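Local coordinates for protein apoptosis regulator ced-9 (Caenorhabditis elegans, PDB 1OHU) that restrains programmed cell death in the nematode by sequestering the cell death activator CED-4 until EGL-1 binds CED-9 and CED-4 is released, at residues A[23-28]-A[113-118]; A[50-55]-A[162-167]; A[102-107]-A[137-142]. The protein carries 3 engineered substitutions. One frame throughout, in Å; residues are numbered along the deposited sequence.

Contact 1 of 3, residues A[23-28]-A[113-118]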
# COMPACT_ATOMS: atom_id res chain seq x y z
N HIS A 23 -0.09 8.74 5.40
CA HIS A 23 -1.13 8.50 6.39
C HIS A 23 -0.72 7.46 7.43
O HIS A 23 -0.94 7.66 8.63
CB HIS A 23 -2.41 8.05 5.69
CG HIS A 23 -3.45 7.53 6.63
ND1 HIS A 23 -4.15 8.35 7.50
CD2 HIS A 23 -3.88 6.27 6.87
CE1 HIS A 23 -4.96 7.61 8.23
NE2 HIS A 23 -4.82 6.35 7.87
N ARG A 24 -0.14 6.36 6.99
CA ARG A 24 0.26 5.32 7.94
C ARG A 24 1.39 5.81 8.85
O ARG A 24 1.42 5.47 10.04
CB ARG A 24 0.69 4.05 7.20
CG ARG A 24 0.98 2.89 8.14
CD ARG A 24 -0.19 2.61 9.08
NE ARG A 24 0.13 1.55 10.04
CZ ARG A 24 0.89 1.71 11.12
NH1 ARG A 24 1.43 2.88 11.40
NH2 ARG A 24 1.12 0.67 11.91
N ILE A 25 2.30 6.60 8.30
CA ILE A 25 3.40 7.14 9.09
C ILE A 25 2.87 8.15 10.11
O ILE A 25 3.33 8.19 11.24
CB ILE A 25 4.43 7.83 8.18
CG1 ILE A 25 5.15 6.77 7.34
CG2 ILE A 25 5.39 8.66 9.02
CD1 ILE A 25 6.09 7.35 6.29
N ARG A 26 1.91 8.97 9.70
CA ARG A 26 1.33 9.95 10.61
C ARG A 26 0.53 9.24 11.69
O ARG A 26 0.42 9.71 12.81
CB ARG A 26 0.45 10.94 9.85
CG ARG A 26 1.24 11.98 9.08
CD ARG A 26 0.36 12.87 8.22
NE ARG A 26 1.16 13.96 7.65
CZ ARG A 26 0.78 14.76 6.66
NH1 ARG A 26 -0.42 14.60 6.08
NH2 ARG A 26 1.59 15.73 6.25
N GLN A 27 -0.01 8.07 11.33
CA GLN A 27 -0.80 7.27 12.26
C GLN A 27 0.10 6.81 13.40
O GLN A 27 -0.36 6.52 14.50
CB GLN A 27 -1.39 6.06 11.53
CG GLN A 27 -2.84 5.79 11.85
CD GLN A 27 -3.71 7.03 11.71
OE1 GLN A 27 -3.61 7.76 10.72
NE2 GLN A 27 -4.55 7.28 12.71
N ASN A 28 1.40 6.74 13.11
CA ASN A 28 2.37 6.33 14.10
C ASN A 28 2.98 7.57 14.76
O ASN A 28 4.04 7.50 15.37
CB ASN A 28 3.46 5.49 13.42
CG ASN A 28 4.26 4.68 14.40
OD1 ASN A 28 3.74 4.20 15.40
ND2 ASN A 28 5.55 4.50 14.11
N PHE A 113 3.02 0.02 6.37
CA PHE A 113 3.38 -0.59 7.65
C PHE A 113 4.89 -0.57 7.88
O PHE A 113 5.36 -0.17 8.94
CB PHE A 113 2.88 -2.04 7.68
CG PHE A 113 3.25 -2.78 8.93
CD1 PHE A 113 2.57 -2.56 10.12
CD2 PHE A 113 4.28 -3.72 8.92
CE1 PHE A 113 2.90 -3.26 11.28
CE2 PHE A 113 4.62 -4.42 10.07
CZ PHE A 113 3.93 -4.19 11.25
N VAL A 114 5.64 -1.04 6.89
CA VAL A 114 7.10 -1.08 6.99
C VAL A 114 7.70 0.33 7.02
O VAL A 114 8.63 0.59 7.78
CB VAL A 114 7.70 -1.84 5.80
CG1 VAL A 114 9.21 -1.99 6.00
CG2 VAL A 114 7.05 -3.21 5.68
N ALA A 115 7.18 1.22 6.19
CA ALA A 115 7.67 2.59 6.16
C ALA A 115 7.59 3.18 7.57
O ALA A 115 8.53 3.80 8.04
CB ALA A 115 6.83 3.42 5.20
N ALA A 116 6.46 2.97 8.24
CA ALA A 116 6.28 3.48 9.60
C ALA A 116 7.31 2.91 10.57
O ALA A 116 7.66 3.55 11.56
CB ALA A 116 4.87 3.19 10.09
N LYS A 117 7.79 1.69 10.31
CA LYS A 117 8.80 1.08 11.17
C LYS A 117 10.18 1.66 10.87
O LYS A 117 11.05 1.68 11.73
CB LYS A 117 8.88 -0.44 10.95
CG LYS A 117 7.88 -1.29 11.71
CD LYS A 117 8.28 -2.77 11.58
CE LYS A 117 7.26 -3.70 12.22
NZ LYS A 117 7.20 -3.57 13.70
N MSE A 118 10.37 2.11 9.63
CA MSE A 118 11.64 2.67 9.18
C MSE A 118 11.81 4.14 9.54
O MSE A 118 12.93 4.64 9.66
CB MSE A 118 11.75 2.51 7.66
CG MSE A 118 11.68 1.06 7.18
SE MSE A 118 11.54 0.97 5.26
CE MSE A 118 13.42 0.89 4.85
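The CA atoms of Ile25 and Ala116 come within 4.7 Å where helix 13-27 passes helix 101-118, the short segments crossing at -48° with their axes 8.4 Å apart. So near an approach is possible because Ala115 and Ala116 present nothing larger than a methyl group. Ala116 CB approaches the guanidinium end of Arg24 obliquely, 3.7 Å from Arg24 NH1. Ile25 works on the other flank: its CD1 rests 4.1 Å from Ala115 CB, while its CG1 lies against the backbone at Ala116.

Arg24 leaves its helix with CG anti to the backbone N (chi1 -174°), which brings that carbon beside the backbone N of Phe113. A bend at chi2 then turns the chain to run alongside the Phe113 side chain, pointing the same way. There Arg24 NH2 approaches Phe113 CD1 at 4.0 Å, obliquely, with guanidinium and ring planes 77° apart. The charge itself is met by a third helix, since Arg24 NE makes a salt bridge with Glu57 of helix 44-71; the Glu57 side chain also touches Phe113.

Segment 23-28 belongs to the predicted BH4 motif, and it packs on the buried Ala115-Ala116 face of helix 101-118 in the Bcl-2 fold. The contact therefore rests mainly on methyl, methylene and backbone surfaces, with the arginine charge directed to Glu57.

Contact 2 of 3, residues A[50-55]-A[162-167]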
# COMPACT_ATOMS: atom_id res chain seq x y z
N ARG A 50 -7.07 4.17 2.41
CA ARG A 50 -6.61 4.34 3.78
C ARG A 50 -7.37 3.39 4.69
O ARG A 50 -6.79 2.79 5.60
CB ARG A 50 -6.84 5.77 4.28
CG ARG A 50 -6.04 6.84 3.55
CD ARG A 50 -6.33 8.22 4.14
NE ARG A 50 -5.72 9.28 3.36
CZ ARG A 50 -5.78 10.57 3.68
NH1 ARG A 50 -6.43 10.96 4.77
NH2 ARG A 50 -5.20 11.48 2.91
N VAL A 51 -8.67 3.26 4.46
CA VAL A 51 -9.50 2.38 5.26
C VAL A 51 -9.15 0.93 4.97
O VAL A 51 -8.95 0.14 5.88
CB VAL A 51 -11.01 2.58 4.96
CG1 VAL A 51 -11.83 1.56 5.73
CG2 VAL A 51 -11.42 3.99 5.34
N MSE A 52 -9.09 0.60 3.69
CA MSE A 52 -8.77 -0.75 3.26
C MSE A 52 -7.42 -1.23 3.80
O MSE A 52 -7.27 -2.40 4.17
CB MSE A 52 -8.78 -0.82 1.73
CG MSE A 52 -10.16 -0.55 1.13
SE MSE A 52 -11.46 -1.94 1.56
CE MSE A 52 -11.59 -2.71 -0.19
N GLY A 53 -6.45 -0.32 3.86
CA GLY A 53 -5.14 -0.67 4.37
C GLY A 53 -5.17 -0.89 5.87
O GLY A 53 -4.52 -1.80 6.39
N THR A 54 -5.91 -0.04 6.57
CA THR A 54 -6.04 -0.15 8.02
C THR A 54 -6.72 -1.47 8.35
O THR A 54 -6.29 -2.19 9.25
CB THR A 54 -6.88 0.99 8.59
OG1 THR A 54 -6.31 2.24 8.19
CG2 THR A 54 -6.91 0.92 10.11
N ILE A 55 -7.78 -1.79 7.62
CA ILE A 55 -8.51 -3.03 7.83
C ILE A 55 -7.61 -4.22 7.52
O ILE A 55 -7.55 -5.18 8.29
CB ILE A 55 -9.75 -3.12 6.92
CG1 ILE A 55 -10.76 -2.04 7.30
CG2 ILE A 55 -10.38 -4.50 7.03
CD1 ILE A 55 -12.02 -2.08 6.47
N LYS A 162 -16.53 0.02 -0.46
CA LYS A 162 -17.58 0.53 0.43
C LYS A 162 -18.25 -0.63 1.16
O LYS A 162 -18.65 -0.49 2.31
CB LYS A 162 -18.61 1.31 -0.36
N GLN A 163 -18.37 -1.77 0.48
CA GLN A 163 -18.99 -2.94 1.09
C GLN A 163 -18.12 -3.41 2.25
O GLN A 163 -18.62 -3.68 3.34
CB GLN A 163 -19.13 -4.06 0.06
CG GLN A 163 -19.95 -3.70 -1.17
CD GLN A 163 -20.15 -4.89 -2.10
OE1 GLN A 163 -19.58 -5.96 -1.89
NE2 GLN A 163 -20.95 -4.69 -3.14
N MSE A 164 -16.82 -3.51 2.00
CA MSE A 164 -15.88 -3.95 3.03
C MSE A 164 -15.77 -2.92 4.15
O MSE A 164 -15.59 -3.27 5.31
CB MSE A 164 -14.51 -4.21 2.43
CG MSE A 164 -14.47 -5.39 1.48
SE MSE A 164 -12.68 -5.73 0.85
CE MSE A 164 -11.94 -6.44 2.50
N LYS A 165 -15.87 -1.64 3.79
CA LYS A 165 -15.79 -0.58 4.78
C LYS A 165 -16.95 -0.71 5.76
O LYS A 165 -16.76 -0.60 6.97
CB LYS A 165 -15.85 0.78 4.09
CG LYS A 165 -15.78 1.95 5.06
CD LYS A 165 -15.77 3.27 4.30
CE LYS A 165 -15.66 4.45 5.24
NZ LYS A 165 -15.56 5.72 4.48
N GLU A 166 -18.14 -0.96 5.23
CA GLU A 166 -19.34 -1.11 6.05
C GLU A 166 -19.28 -2.35 6.93
O GLU A 166 -19.60 -2.28 8.12
CB GLU A 166 -20.58 -1.15 5.17
CG GLU A 166 -20.74 0.08 4.28
CD GLU A 166 -22.03 0.08 3.49
OE1 GLU A 166 -22.28 -0.89 2.74
OE2 GLU A 166 -22.80 1.05 3.61
N ASP A 167 -18.88 -3.48 6.36
CA ASP A 167 -18.78 -4.72 7.12
C ASP A 167 -17.90 -4.49 8.35
O ASP A 167 -18.29 -4.81 9.48
CB ASP A 167 -18.17 -5.84 6.27
CG ASP A 167 -18.97 -6.12 5.01
OD1 ASP A 167 -20.20 -6.30 5.11
OD2 ASP A 167 -18.36 -6.16 3.92
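The terminal methyl of Met52 meets the selenium of Met164, CE to SE 3.4 Å, both residues being selenomethionines. The two side chains cross at about a right angle, and Met52 SE also rests against Met164 CB at 3.9 Å. Met52 starts off to one side of the interface, and bends at chi2 and chi3 (-67° and -109°) bring its methyl group over to the partner. Beside this pair, Val51 CG1 meets Lys165 CG at 4.0 Å, again with the side chains nearly perpendicular, so the lysine contributes a methylene while its extended chain carries the ammonium group onward. Ile55 fills the next turn, its CD1 reaching 3.9 Å from the carbonyl oxygen Met164 O.

Val51, Met52 and Ile55 thus form one face of helix 44-71, one turn long, against the C-terminal helix 154-172 of this Bcl-2 family domain. Lys162, at the start of segment 162-167, belongs to the inferred BH2 motif, while the touching residues Met164 and Lys165 follow it. The segment axes approach to 10.1 Å at a crossing angle of 51°, a separation at which the backbones do not touch and side chains bridge the gap.

Behind that face, Arg50 O accepts two donors from opposite sides of its carbonyl plane: Thr54 N in the regular helical bond and Thr54 OG1 at 2.7 Å, which fixes the threonine hydroxyl against its own helix. Farther out, Arg50 NH2 forms a salt bridge with Asp19 of helix 13-27, and Gly53 O accepts a hydrogen bond from Ser109 OG of helix 101-118.

Contact 3 of 3, residues A[102-107]-A[137-142]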
# COMPACT_ATOMS: atom_id res chain seq x y z
N GLY A 102 -7.17 -7.66 -3.37
CA GLY A 102 -6.61 -8.15 -2.13
C GLY A 102 -5.10 -8.00 -2.10
O GLY A 102 -4.54 -7.57 -1.10
N ARG A 103 -4.44 -8.37 -3.19
CA ARG A 103 -2.99 -8.27 -3.26
C ARG A 103 -2.61 -6.79 -3.34
O ARG A 103 -1.61 -6.36 -2.77
CB ARG A 103 -2.45 -9.01 -4.49
CG ARG A 103 -0.95 -9.28 -4.43
CD ARG A 103 -0.40 -9.86 -5.73
NE ARG A 103 0.98 -10.30 -5.57
CZ ARG A 103 1.78 -10.68 -6.57
NH1 ARG A 103 1.34 -10.68 -7.82
NH2 ARG A 103 3.02 -11.08 -6.31
N LEU A 104 -3.43 -6.02 -4.05
CA LEU A 104 -3.19 -4.59 -4.21
C LEU A 104 -3.17 -3.90 -2.85
O LEU A 104 -2.19 -3.25 -2.48
CB LEU A 104 -4.30 -3.98 -5.08
CG LEU A 104 -4.35 -2.46 -5.21
CD1 LEU A 104 -3.08 -1.94 -5.86
CD2 LEU A 104 -5.56 -2.07 -6.05
N ILE A 105 -4.26 -4.06 -2.12
CA ILE A 105 -4.44 -3.49 -0.79
C ILE A 105 -3.35 -3.97 0.17
O ILE A 105 -2.82 -3.19 0.95
CB ILE A 105 -5.82 -3.89 -0.23
CG1 ILE A 105 -6.92 -3.29 -1.12
CG2 ILE A 105 -5.96 -3.43 1.21
CD1 ILE A 105 -8.30 -3.78 -0.77
N GLY A 106 -3.04 -5.26 0.09
CA GLY A 106 -2.03 -5.82 0.96
C GLY A 106 -0.65 -5.25 0.71
O GLY A 106 0.10 -4.99 1.66
N LEU A 107 -0.31 -5.05 -0.56
CA LEU A 107 1.00 -4.49 -0.91
C LEU A 107 1.16 -3.06 -0.40
O LEU A 107 2.21 -2.70 0.14
CB LEU A 107 1.20 -4.53 -2.43
CG LEU A 107 1.32 -5.93 -3.04
CD1 LEU A 107 1.41 -5.81 -4.55
CD2 LEU A 107 2.53 -6.64 -2.49
N LEU A 137 6.09 0.52 -8.48
CA LEU A 137 6.52 -0.18 -9.68
C LEU A 137 5.93 -1.60 -9.74
O LEU A 137 5.37 -2.00 -10.75
CB LEU A 137 8.05 -0.24 -9.70
CG LEU A 137 8.80 -0.74 -10.93
CD1 LEU A 137 10.29 -0.45 -10.77
CD2 LEU A 137 8.56 -2.23 -11.11
N PHE A 138 6.06 -2.34 -8.65
CA PHE A 138 5.55 -3.70 -8.60
C PHE A 138 4.07 -3.75 -8.97
O PHE A 138 3.65 -4.59 -9.76
CB PHE A 138 5.77 -4.28 -7.19
CG PHE A 138 5.50 -5.75 -7.08
CD1 PHE A 138 4.21 -6.22 -6.86
CD2 PHE A 138 6.55 -6.66 -7.17
CE1 PHE A 138 3.97 -7.59 -6.73
CE2 PHE A 138 6.32 -8.03 -7.03
CZ PHE A 138 5.03 -8.50 -6.81
N ILE A 139 3.30 -2.82 -8.42
CA ILE A 139 1.86 -2.73 -8.66
C ILE A 139 1.52 -2.26 -10.07
O ILE A 139 0.55 -2.73 -10.66
CB ILE A 139 1.18 -1.80 -7.65
CG1 ILE A 139 1.39 -2.33 -6.23
CG2 ILE A 139 -0.31 -1.70 -7.94
CD1 ILE A 139 0.67 -1.54 -5.16
N LYS A 140 2.31 -1.33 -10.59
CA LYS A 140 2.11 -0.78 -11.92
C LYS A 140 2.09 -1.89 -12.97
O LYS A 140 1.14 -2.02 -13.75
CB LYS A 140 3.25 0.17 -12.27
CG LYS A 140 3.05 1.60 -11.88
CD LYS A 140 4.23 2.40 -12.38
CE LYS A 140 3.91 3.86 -12.44
NZ LYS A 140 5.12 4.63 -12.81
N THR A 141 3.18 -2.65 -13.00
CA THR A 141 3.34 -3.75 -13.93
C THR A 141 2.13 -4.68 -13.86
O THR A 141 1.33 -4.74 -14.79
CB THR A 141 4.60 -4.56 -13.58
OG1 THR A 141 5.70 -3.67 -13.39
CG2 THR A 141 4.92 -5.54 -14.70
N ARG A 142 2.01 -5.38 -12.74
CA ARG A 142 0.92 -6.32 -12.52
C ARG A 142 -0.44 -5.78 -12.94
O ARG A 142 -1.26 -6.51 -13.49
CB ARG A 142 0.86 -6.72 -11.04
CG ARG A 142 2.20 -7.16 -10.44
CD ARG A 142 2.70 -8.43 -11.07
NE ARG A 142 3.99 -8.86 -10.54
CZ ARG A 142 5.09 -8.11 -10.49
NH1 ARG A 142 6.21 -8.61 -10.00
NH2 ARG A 142 5.06 -6.85 -10.90
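Arg103 crosses to Phe138 between two antiparallel helices of the Bcl-2 fold, 101-118 and 128-144, whose segment directions differ by 167°; segment 102-107 lies in the predicted BH1 motif. Arg103 CG stands opposite the backbone N (chi1 -164°), and the chain then runs extended from CB through CG and CD to NE, which comes 4.2 Å from Phe138 CE1. Arg103 CZ follows at 3.8 Å from Phe138 CE1, and Arg103 NH2 reaches Phe138 CZ at 3.3 Å. Guanidinium and ring planes stand 90° apart: the edge of the ring meets one face of the guanidinium. NH1 turns to Pro98 O, a hydrogen bond outside the segments, and also nears Arg142 CD. Arg142 CZ lies over the centre of one Phe138 ring face, so the phenyl group meets a guanidinium at its edge and another on a face. Replacing Arg103 by alanine is likely to leave Pro98 O without this donor and one edge of Phe138 without its guanidinium neighbour. Leu107 CD1 touches the same ring at Phe138 CD1, 3.7 Å away. On the far flank, Leu104 CD1 presses on Ile139 CG2 at 3.5 Å, tighter than usual van der Waals contact.

From the N terminus, helix 13-27 supplies the first half of contact 1, helix 44-71 that of contact 2, and helix 101-118 that of contact 3. The end of helix 101-118 then closes contact 1, helix 128-144 closes contact 3, and helix 154-172 closes contact 2 last. Contact 1 therefore crosses both others, whereas contact 3 is nested inside the loop closed by contact 2. Contacts 1 and 3 share helix 101-118 but lie on opposite sides of the chain's centre, their own centres about 18 Å apart. Contact 2 touches both: His23 CG packs 3.9 Å from Arg50 CD, and Met52 O lies 3.4 Å from Ile105 CG2.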